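Local coordinates for porin (Pseudomonas aeruginosa, PDB 3T24), which forms a beta-barrel channel of the OprD porin family in the bacterial outer membrane, probably for carboxylate-bearing solutes, at residues 159-162 and 167-170; 378-381 and 387-390; 25-28 and 33-36; 263-266 and 271-274. All coordinates share one frame; numbering follows the deposited sequence.

Contact 1: residues 159-162 and 167-170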
loop_
_atom_site.group_PDB
_atom_site.type_symbol
_atom_site.label_atom_id
_atom_site.label_comp_id
_atom_site.label_asym_id
_atom_site.label_seq_id
_atom_site.Cartn_x
_atom_site.Cartn_y
_atom_site.Cartn_z
ATOM N N LYS A 159 -16.484 -6.436 -0.970
ATOM C CA LYS A 159 -16.836 -5.023 -0.965
ATOM C C LYS A 159 -15.631 -4.237 -0.514
ATOM O O LYS A 159 -14.805 -4.733 0.263
ATOM C CB LYS A 159 -17.959 -4.765 0.041
ATOM C CG LYS A 159 -19.316 -5.265 -0.368
ATOM C CD LYS A 159 -19.922 -4.248 -1.276
ATOM C CE LYS A 159 -20.546 -4.895 -2.475
ATOM N NZ LYS A 159 -21.810 -5.547 -2.096
ATOM N N VAL A 160 -15.541 -3.004 -0.990
ATOM C CA VAL A 160 -14.457 -2.133 -0.616
ATOM C C VAL A 160 -15.048 -0.842 -0.094
ATOM O O VAL A 160 -16.122 -0.397 -0.541
ATOM C CB VAL A 160 -13.506 -1.861 -1.801
ATOM C CG1 VAL A 160 -14.271 -1.277 -2.970
ATOM C CG2 VAL A 160 -12.362 -0.955 -1.366
ATOM N N ASN A 161 -14.382 -0.273 0.900
ATOM C CA ASN A 161 -14.782 1.012 1.444
ATOM C C ASN A 161 -13.596 1.896 1.232
ATOM O O ASN A 161 -12.586 1.784 1.949
ATOM C CB ASN A 161 -15.151 0.934 2.932
ATOM C CG ASN A 161 -15.656 2.280 3.487
ATOM O OD1 ASN A 161 -15.060 3.333 3.234
ATOM N ND2 ASN A 161 -16.767 2.245 4.232
ATOM N N GLN A 162 -13.703 2.740 0.213
ATOM C CA GLN A 162 -12.591 3.572 -0.194
ATOM C C GLN A 162 -12.301 4.602 0.890
ATOM O O GLN A 162 -13.156 4.924 1.712
ATOM C CB GLN A 162 -12.895 4.256 -1.525
ATOM C CG GLN A 162 -13.275 3.304 -2.654
ATOM C CD GLN A 162 -12.107 2.439 -3.128
ATOM O OE1 GLN A 162 -11.071 2.367 -2.473
ATOM N NE2 GLN A 162 -12.278 1.778 -4.279
ATOM N N ASP A 167 -19.476 4.223 2.607
ATOM C CA ASP A 167 -19.993 2.859 2.647
ATOM C C ASP A 167 -19.324 1.904 1.663
ATOM O O ASP A 167 -18.392 2.254 0.944
ATOM C CB ASP A 167 -21.510 2.826 2.449
ATOM C CG ASP A 167 -22.121 4.209 2.411
ATOM O OD1 ASP A 167 -21.440 5.152 1.945
ATOM O OD2 ASP A 167 -23.287 4.351 2.841
ATOM N N ASN A 168 -19.833 0.683 1.650
ATOM C CA ASN A 168 -19.198 -0.400 0.940
ATOM C C ASN A 168 -19.724 -0.529 -0.479
ATOM O O ASN A 168 -20.917 -0.394 -0.726
ATOM C CB ASN A 168 -19.378 -1.685 1.750
ATOM C CG ASN A 168 -18.556 -1.668 3.035
ATOM O OD1 ASN A 168 -17.378 -1.279 3.023
ATOM N ND2 ASN A 168 -19.174 -2.076 4.152
ATOM N N GLU A 169 -18.832 -0.788 -1.411
ATOM C CA GLU A 169 -19.243 -0.858 -2.800
ATOM C C GLU A 169 -18.470 -1.953 -3.561
ATOM O O GLU A 169 -17.414 -2.419 -3.111
ATOM C CB GLU A 169 -19.070 0.520 -3.468
ATOM C CG GLU A 169 -17.595 0.894 -3.740
ATOM C CD GLU A 169 -17.403 2.306 -4.324
ATOM O OE1 GLU A 169 -16.584 2.454 -5.250
ATOM O OE2 GLU A 169 -18.050 3.268 -3.852
ATOM N N ASP A 170 -19.008 -2.369 -4.705
ATOM C CA ASP A 170 -18.318 -3.351 -5.547
ATOM C C ASP A 170 -16.955 -2.819 -5.989
ATOM O O ASP A 170 -16.772 -1.617 -6.166
ATOM C CB ASP A 170 -19.154 -3.739 -6.776
ATOM C CG ASP A 170 -20.361 -4.599 -6.425
ATOM O OD1 ASP A 170 -20.364 -5.271 -5.372
ATOM O OD2 ASP A 170 -21.322 -4.608 -7.217
#
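Val-160 and Glu-169 form a single antiparallel bridge, a hydrogen-bonded pair in which Val-160 N donates to Glu-169 O at 2.9 Å, 165° at the hydrogen, and Glu-169 N donates back to Val-160 O at the same distance. That the bridge stays single is consistent with the end-to-end directions of 159-162 and 167-170, which are 122° apart. Lys-159 leaves the strand with CG anti to its carbonyl carbon (chi1 -73°) and then bends along its length, which lays CD against the Glu-169 carbonyl carbon at 3.5 Å. The bent chain brings the CE methylene to 2.9 Å from Asp-170 OD1. Lys-159 NZ stands farther off, 3.6 Å from Asp-170 OD1, so the salt bridge is long and has no hydrogen bond assigned to it. Nearer the backbone, Lys-159 CB meets Asn-168 CB at 3.8 Å. Val-160 CG1 and Glu-169 CG run side by side, 4.0 Å apart. Asn-161 and Asn-168 cross almost perpendicularly, with Asn-168 OD1 against the Asn-161 CB methylene at 3.1 Å. An irregular chain returning after barrel strand 150-161 is thus tied to that strand's end by an isolated antiparallel bridge, before it goes on to strand 192-200. Lys-159 and Asn-161 bond through their backbones to Gln-138 and Thr-136, which places strand 136-138 beside strand 150-161; Asn-168 also packs on Gln-138.

Contact 2: residues 378-381 and 387-390. With SO4 (sulfate ion), chain D.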
loop_
_atom_site.group_PDB
_atom_site.type_symbol
_atom_site.label_atom_id
_atom_site.label_comp_id
_atom_site.label_asym_id
_atom_site.label_seq_id
_atom_site.Cartn_x
_atom_site.Cartn_y
_atom_site.Cartn_z
ATOM N N THR A 378 7.631 15.745 -7.269
ATOM C CA THR A 378 7.565 16.346 -8.598
ATOM C C THR A 378 7.448 15.242 -9.637
ATOM O O THR A 378 8.234 14.291 -9.624
ATOM C CB THR A 378 8.834 17.172 -8.908
ATOM O OG1 THR A 378 9.056 18.087 -7.844
ATOM C CG2 THR A 378 8.660 17.956 -10.175
ATOM N N MET A 379 6.460 15.363 -10.519
ATOM C CA MET A 379 6.255 14.407 -11.603
ATOM C C MET A 379 6.326 15.138 -12.947
ATOM O O MET A 379 5.603 16.117 -13.164
ATOM C CB MET A 379 4.892 13.715 -11.457
ATOM C CG MET A 379 4.325 13.067 -12.763
ATOM S SD MET A 379 5.214 11.566 -13.169
ATOM C CE MET A 379 4.910 10.557 -11.728
ATOM N N ARG A 380 7.210 14.700 -13.837
ATOM C CA ARG A 380 7.250 15.291 -15.190
ATOM C C ARG A 380 7.126 14.243 -16.289
ATOM O O ARG A 380 7.659 13.131 -16.175
ATOM C CB ARG A 380 8.519 16.129 -15.410
ATOM C CG ARG A 380 8.681 17.354 -14.468
ATOM C CD ARG A 380 7.761 18.525 -14.815
ATOM N NE ARG A 380 7.948 19.660 -13.902
ATOM C CZ ARG A 380 7.302 19.811 -12.741
ATOM N NH1 ARG A 380 6.393 18.901 -12.344
ATOM N NH2 ARG A 380 7.556 20.878 -11.973
ATOM N N THR A 381 6.426 14.590 -17.360
ATOM C CA THR A 381 6.267 13.646 -18.464
ATOM C C THR A 381 6.444 14.308 -19.823
ATOM O O THR A 381 6.548 15.532 -19.929
ATOM C CB THR A 381 4.901 12.909 -18.411
ATOM O OG1 THR A 381 3.901 13.680 -19.083
ATOM C CG2 THR A 381 4.474 12.650 -16.973
ATOM N N TYR A 387 2.491 17.523 -12.546
ATOM C CA TYR A 387 2.265 18.291 -11.324
ATOM C C TYR A 387 3.245 18.055 -10.195
ATOM O O TYR A 387 3.929 17.042 -10.160
ATOM C CB TYR A 387 0.835 18.139 -10.816
ATOM C CG TYR A 387 0.383 16.724 -10.583
ATOM C CD1 TYR A 387 -0.121 15.955 -11.627
ATOM C CD2 TYR A 387 0.417 16.164 -9.315
ATOM C CE1 TYR A 387 -0.573 14.669 -11.415
ATOM C CE2 TYR A 387 -0.032 14.862 -9.094
ATOM C CZ TYR A 387 -0.533 14.131 -10.147
ATOM O OH TYR A 387 -0.972 12.845 -9.946
ATOM N N ASP A 388 3.309 19.045 -9.307
ATOM C CA ASP A 388 3.970 18.953 -8.010
ATOM C C ASP A 388 2.916 18.756 -6.937
ATOM O O ASP A 388 1.756 19.139 -7.103
ATOM C CB ASP A 388 4.728 20.244 -7.688
ATOM C CG ASP A 388 5.674 20.664 -8.811
ATOM O OD1 ASP A 388 5.896 21.888 -8.990
ATOM O OD2 ASP A 388 6.190 19.765 -9.508
ATOM N N GLU A 389 3.332 18.207 -5.807
ATOM C CA GLU A 389 2.390 17.884 -4.757
ATOM C C GLU A 389 3.110 17.852 -3.429
ATOM O O GLU A 389 4.215 17.328 -3.333
ATOM C CB GLU A 389 1.748 16.532 -5.076
ATOM C CG GLU A 389 0.823 15.962 -4.053
ATOM C CD GLU A 389 0.340 14.572 -4.468
ATOM O OE1 GLU A 389 -0.535 14.495 -5.355
ATOM O OE2 GLU A 389 0.846 13.560 -3.930
ATOM N N ASN A 390 2.489 18.448 -2.417
ATOM C CA ASN A 390 2.972 18.366 -1.039
ATOM C C ASN A 390 1.891 17.763 -0.155
ATOM O O ASN A 390 0.733 18.175 -0.218
ATOM C CB ASN A 390 3.348 19.751 -0.485
ATOM C CG ASN A 390 4.465 20.410 -1.269
ATOM O OD1 ASN A 390 5.650 20.173 -1.017
ATOM N ND2 ASN A 390 4.093 21.243 -2.232
HETATM S S SO4 D . 8.521 23.609 -14.540
HETATM O O1 SO4 D . 8.969 24.178 -15.806
HETATM O O2 SO4 D . 8.575 24.599 -13.471
HETATM O O3 SO4 D . 7.128 23.210 -14.700
HETATM O O4 SO4 D . 9.399 22.475 -14.244
#
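The beta hairpin of strands 371-381 and 386-399, part of the barrel wall of this porin, is joined near its turn by Thr-378, Met-379 and Arg-380 meeting Tyr-387 and Asp-388. The short segments run antiparallel at 167°, and Thr-378 faces Asp-388 as a non-hydrogen-bonded pair with CA atoms 4.5 Å apart. Met-379 N donates to Tyr-387 O at 3.1 Å, whereas the return bond from Tyr-387 N to Met-379 O is weak. Arg-380 bends at chi2 (-75°), which folds its guanidinium back over the strand pair until NH1 and NH2 both grip the same oxygen, Asp-388 OD2, each at 3.0 Å. This end-on salt bridge is nearly coplanar, the guanidinium and carboxylate planes being 29° apart; NH2 uses the syn lone pair, while NH1 comes from the syn side but well out of the carboxylate plane. A further bond from Arg-380 NH1 to Met-379 O, 3.0 Å, approaches from above that carbonyl plane and adds a third anchor that should limit the rotation of the group. Together these bonds hold the guanidinium by two of its edges. On the remaining edge sits a sulfate ion, probably from the crystallisation liquor, taking a bond from Arg-380 NE to O4 of 3.2 Å and a weak one from NH2. Against one face of the guanidinium, offset toward its rim, lies the methyl Thr-378 CG2, which also touches Asp-388 OD2 at 3.1 Å.

Contact 3: residues 25-28 and 33-36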
loop_
_atom_site.group_PDB
_atom_site.type_symbol
_atom_site.label_atom_id
_atom_site.label_comp_id
_atom_site.label_asym_id
_atom_site.label_seq_id
_atom_site.Cartn_x
_atom_site.Cartn_y
_atom_site.Cartn_z
ATOM N N ASN A 25 -1.464 19.873 -1.092
ATOM C CA ASN A 25 -1.673 20.787 -2.203
ATOM C C ASN A 25 -1.027 20.236 -3.462
ATOM O O ASN A 25 -0.040 19.509 -3.412
ATOM C CB ASN A 25 -1.201 22.213 -1.887
ATOM C CG ASN A 25 0.289 22.303 -1.676
ATOM O OD1 ASN A 25 1.057 21.511 -2.217
ATOM N ND2 ASN A 25 0.710 23.275 -0.880
ATOM N N ARG A 26 -1.616 20.565 -4.591
ATOM C CA ARG A 26 -1.144 20.034 -5.859
ATOM C C ARG A 26 -1.130 21.153 -6.885
ATOM O O ARG A 26 -2.090 21.907 -7.008
ATOM C CB ARG A 26 -2.040 18.884 -6.298
ATOM C CG ARG A 26 -1.775 18.369 -7.693
ATOM C CD ARG A 26 -2.730 17.228 -7.999
ATOM N NE ARG A 26 -2.542 16.129 -7.059
ATOM C CZ ARG A 26 -3.443 15.185 -6.818
ATOM N NH1 ARG A 26 -4.614 15.212 -7.429
ATOM N NH2 ARG A 26 -3.175 14.220 -5.947
ATOM N N ASP A 27 -0.022 21.277 -7.597
ATOM C CA ASP A 27 0.120 22.322 -8.595
ATOM C C ASP A 27 0.359 21.712 -9.992
ATOM O O ASP A 27 1.431 21.175 -10.262
ATOM C CB ASP A 27 1.265 23.245 -8.191
ATOM C CG ASP A 27 1.461 24.393 -9.148
ATOM O OD1 ASP A 27 0.523 24.754 -9.897
ATOM O OD2 ASP A 27 2.574 24.946 -9.143
ATOM N N PHE A 28 -0.641 21.774 -10.867
ATOM C CA PHE A 28 -0.436 21.317 -12.254
ATOM C C PHE A 28 0.419 22.282 -13.058
ATOM O O PHE A 28 0.127 23.481 -13.157
ATOM C CB PHE A 28 -1.755 21.048 -12.968
ATOM C CG PHE A 28 -2.507 19.894 -12.393
ATOM C CD1 PHE A 28 -2.508 18.654 -13.033
ATOM C CD2 PHE A 28 -3.189 20.029 -11.185
ATOM C CE1 PHE A 28 -3.197 17.568 -12.487
ATOM C CE2 PHE A 28 -3.877 18.954 -10.632
ATOM C CZ PHE A 28 -3.882 17.718 -11.288
ATOM N N ALA A 33 4.940 27.086 -15.905
ATOM C CA ALA A 33 3.922 27.848 -15.182
ATOM C C ALA A 33 2.801 26.985 -14.590
ATOM O O ALA A 33 2.611 25.820 -14.968
ATOM C CB ALA A 33 3.338 28.919 -16.085
ATOM N N SER A 34 2.048 27.595 -13.682
ATOM C CA SER A 34 0.957 26.939 -12.986
ATOM C C SER A 34 -0.338 27.041 -13.779
ATOM O O SER A 34 -0.846 28.131 -14.025
ATOM C CB SER A 34 0.750 27.560 -11.603
ATOM O OG SER A 34 -0.407 27.006 -11.005
ATOM N N GLN A 35 -0.871 25.894 -14.170
ATOM C CA GLN A 35 -2.103 25.857 -14.939
ATOM C C GLN A 35 -3.331 25.763 -14.029
ATOM O O GLN A 35 -4.399 26.270 -14.357
ATOM C CB GLN A 35 -2.069 24.683 -15.921
ATOM C CG GLN A 35 -2.542 25.052 -17.323
ATOM C CD GLN A 35 -1.760 26.215 -17.952
ATOM O OE1 GLN A 35 -0.557 26.388 -17.723
ATOM N NE2 GLN A 35 -2.455 27.014 -18.754
ATOM N N SER A 36 -3.170 25.093 -12.890
ATOM C CA SER A 36 -4.245 24.942 -11.926
ATOM C C SER A 36 -3.705 24.363 -10.613
ATOM O O SER A 36 -2.623 23.762 -10.581
ATOM C CB SER A 36 -5.370 24.072 -12.505
ATOM O OG SER A 36 -5.031 22.697 -12.505
#
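A classic beta bulge interrupts the hairpin of strands 14-30 and 33-50, where Phe-28 sits opposite two consecutive residues, Gln-35 and Ser-36. The evidence is in the bonds: Gln-35 N donates to Phe-28 O, 2.8 Å, while Phe-28 N donates to Ser-36 O, also 2.8 Å. Gln-35 has the helix-like backbone (phi -91°, psi -32°) expected of the first bulge position and, in keeping with this, the short segments lie at 110°. Ser-36 OG, placed between its backbone N and carbonyl carbon by chi1, comes to 3.5 Å from Phe-28 CD2, obliquely to the ring. Ser-36 O lies at the edge of that ring, in its plane. Beside the bulge, Ser-34 OG donates to Asp-27 OD1 at 2.7 Å, reaching the carboxylate on its syn side. Asp-27 OD2 forms a salt bridge with Arg-29, so the two carboxylate oxygens have different partners. A sulfate ion, not the one at Arg-380 but probably also from the crystallisation liquor, lies about 3 Å from the Ser-34 side chain. Such a bulge adds one residue to one strand and accentuates its twist, here at the turn end of an antiparallel hairpin in the barrel of an OprD-family porin.

Contact 4: residues 263-266 and 271-274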
loop_
_atom_site.group_PDB
_atom_site.type_symbol
_atom_site.label_atom_id
_atom_site.label_comp_id
_atom_site.label_asym_id
_atom_site.label_seq_id
_atom_site.Cartn_x
_atom_site.Cartn_y
_atom_site.Cartn_z
ATOM N N PHE A 263 17.089 -3.577 -4.562
ATOM C CA PHE A 263 18.257 -3.987 -3.813
ATOM C C PHE A 263 18.603 -2.844 -2.891
ATOM O O PHE A 263 18.771 -1.715 -3.343
ATOM C CB PHE A 263 19.394 -4.302 -4.775
ATOM C CG PHE A 263 19.076 -5.426 -5.715
ATOM C CD1 PHE A 263 19.400 -6.731 -5.387
ATOM C CD2 PHE A 263 18.417 -5.183 -6.903
ATOM C CE1 PHE A 263 19.089 -7.769 -6.235
ATOM C CE2 PHE A 263 18.104 -6.215 -7.756
ATOM C CZ PHE A 263 18.440 -7.513 -7.421
ATOM N N THR A 264 18.675 -3.126 -1.596
ATOM C CA THR A 264 18.915 -2.078 -0.612
ATOM C C THR A 264 20.084 -2.445 0.291
ATOM O O THR A 264 19.983 -3.323 1.152
ATOM C CB THR A 264 17.661 -1.791 0.256
ATOM O OG1 THR A 264 16.577 -1.351 -0.580
ATOM C CG2 THR A 264 17.958 -0.715 1.289
ATOM N N TYR A 265 21.200 -1.764 0.073
ATOM C CA TYR A 265 22.389 -1.959 0.878
ATOM C C TYR A 265 22.341 -1.012 2.065
ATOM O O TYR A 265 22.307 0.204 1.890
ATOM C CB TYR A 265 23.631 -1.691 0.029
ATOM C CG TYR A 265 24.913 -1.680 0.818
ATOM C CD1 TYR A 265 25.427 -2.852 1.350
ATOM C CD2 TYR A 265 25.612 -0.499 1.029
ATOM C CE1 TYR A 265 26.602 -2.856 2.073
ATOM C CE2 TYR A 265 26.791 -0.491 1.754
ATOM C CZ TYR A 265 27.282 -1.675 2.274
ATOM O OH TYR A 265 28.456 -1.686 2.997
ATOM N N SER A 266 22.333 -1.565 3.274
ATOM C CA SER A 266 22.201 -0.737 4.462
ATOM C C SER A 266 23.517 -0.676 5.218
ATOM O O SER A 266 24.126 -1.711 5.495
ATOM C CB SER A 266 21.113 -1.291 5.390
ATOM O OG SER A 266 19.973 -1.738 4.670
ATOM N N ALA A 271 20.882 4.052 4.061
ATOM C CA ALA A 271 20.451 2.972 3.189
ATOM C C ALA A 271 20.451 3.515 1.777
ATOM O O ALA A 271 19.935 4.609 1.530
ATOM C CB ALA A 271 19.052 2.476 3.580
ATOM N N PHE A 272 21.053 2.775 0.852
ATOM C CA PHE A 272 21.070 3.181 -0.545
ATOM C C PHE A 272 20.371 2.094 -1.337
ATOM O O PHE A 272 20.764 0.930 -1.282
ATOM C CB PHE A 272 22.499 3.343 -1.056
ATOM C CG PHE A 272 23.388 4.152 -0.153
ATOM C CD1 PHE A 272 23.682 5.476 -0.448
ATOM C CD2 PHE A 272 23.967 3.578 0.978
ATOM C CE1 PHE A 272 24.524 6.220 0.378
ATOM C CE2 PHE A 272 24.808 4.315 1.807
ATOM C CZ PHE A 272 25.084 5.637 1.506
ATOM N N GLY A 273 19.332 2.461 -2.072
ATOM C CA GLY A 273 18.535 1.462 -2.745
ATOM C C GLY A 273 18.476 1.692 -4.234
ATOM O O GLY A 273 18.463 2.820 -4.695
ATOM N N VAL A 274 18.445 0.600 -4.980
ATOM C CA VAL A 274 18.251 0.648 -6.411
ATOM C C VAL A 274 17.086 -0.256 -6.802
ATOM O O VAL A 274 16.976 -1.380 -6.319
ATOM C CB VAL A 274 19.510 0.186 -7.144
ATOM C CG1 VAL A 274 19.176 -0.159 -8.585
ATOM C CG2 VAL A 274 20.556 1.266 -7.085
#
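Regular antiparallel strand pairing, four residues against four, joins Phe-263 to Ser-266 with Ala-271 to Val-274 close to the turn linking strands 255-267 and 270-280. The segment axes approach to 4.7 Å at 165°. Two hydrogen-bonded pairs carry the backbone: Phe-263 with Val-274, where Phe-263 N to Val-274 O is 2.8 Å and the return bond is nearly as short, and Tyr-265 with Phe-272, where both bonds measure 3.0 Å between backbone N and O. Thr-264 with Gly-273 and Ser-266 with Ala-271 are the non-hydrogen-bonded pairs between and beyond them. This beta hairpin sends two kinds of side chain to its two faces, as in the wall of an outer-membrane barrel: Phe-263, Tyr-265, Phe-272 and Val-274 stand on one surface, consistent with facing lipid, while Thr-264, Ser-266 and Ala-271 occupy the other. On the aromatic face, the first torsions of Tyr-265 (172°) and Phe-272 (-48°) let the rings diverge from their paired positions, and they touch only lightly and obliquely, CD2 to CD2 4.4 Å. Phe-272 also meets the ring of Tyr-316. On the small-residue face, Thr-264 CG2 rests on Ala-271 CB at 4.1 Å. The lack of a side chain on Gly-273 leaves Thr-264 OG1 room beside the glycine CA, 4.1 Å away. Gly-273 CA also makes a CA-H...O contact of 3.2 Å with Phe-263 O.

In the fold
Contacts 2 and 3 are neighbours across the seam where the first and last barrel strands, 14-30 and 386-399, pair; their centres are about 9 Å apart. Arg-26 NH2 bridges to Glu-389 OE1 at 2.7 Å, Asp-27 N lies 2.8 Å from Asp-388 O as a probable hydrogen bond, and the rings of Phe-28 and Tyr-387 meet. Each has its own sulfate, at Arg-380 in contact 2 and by Ser-34 in contact 3, both probably from the crystallisation liquor. Contacts 1 and 4 touch neither of these nor each other, their centres about 37 Å apart on opposite sides of the chain's centre. Contact 1 comes within about 15 Å of contact 3, nearest atoms, and contact 4 within about 16 Å of contact 2.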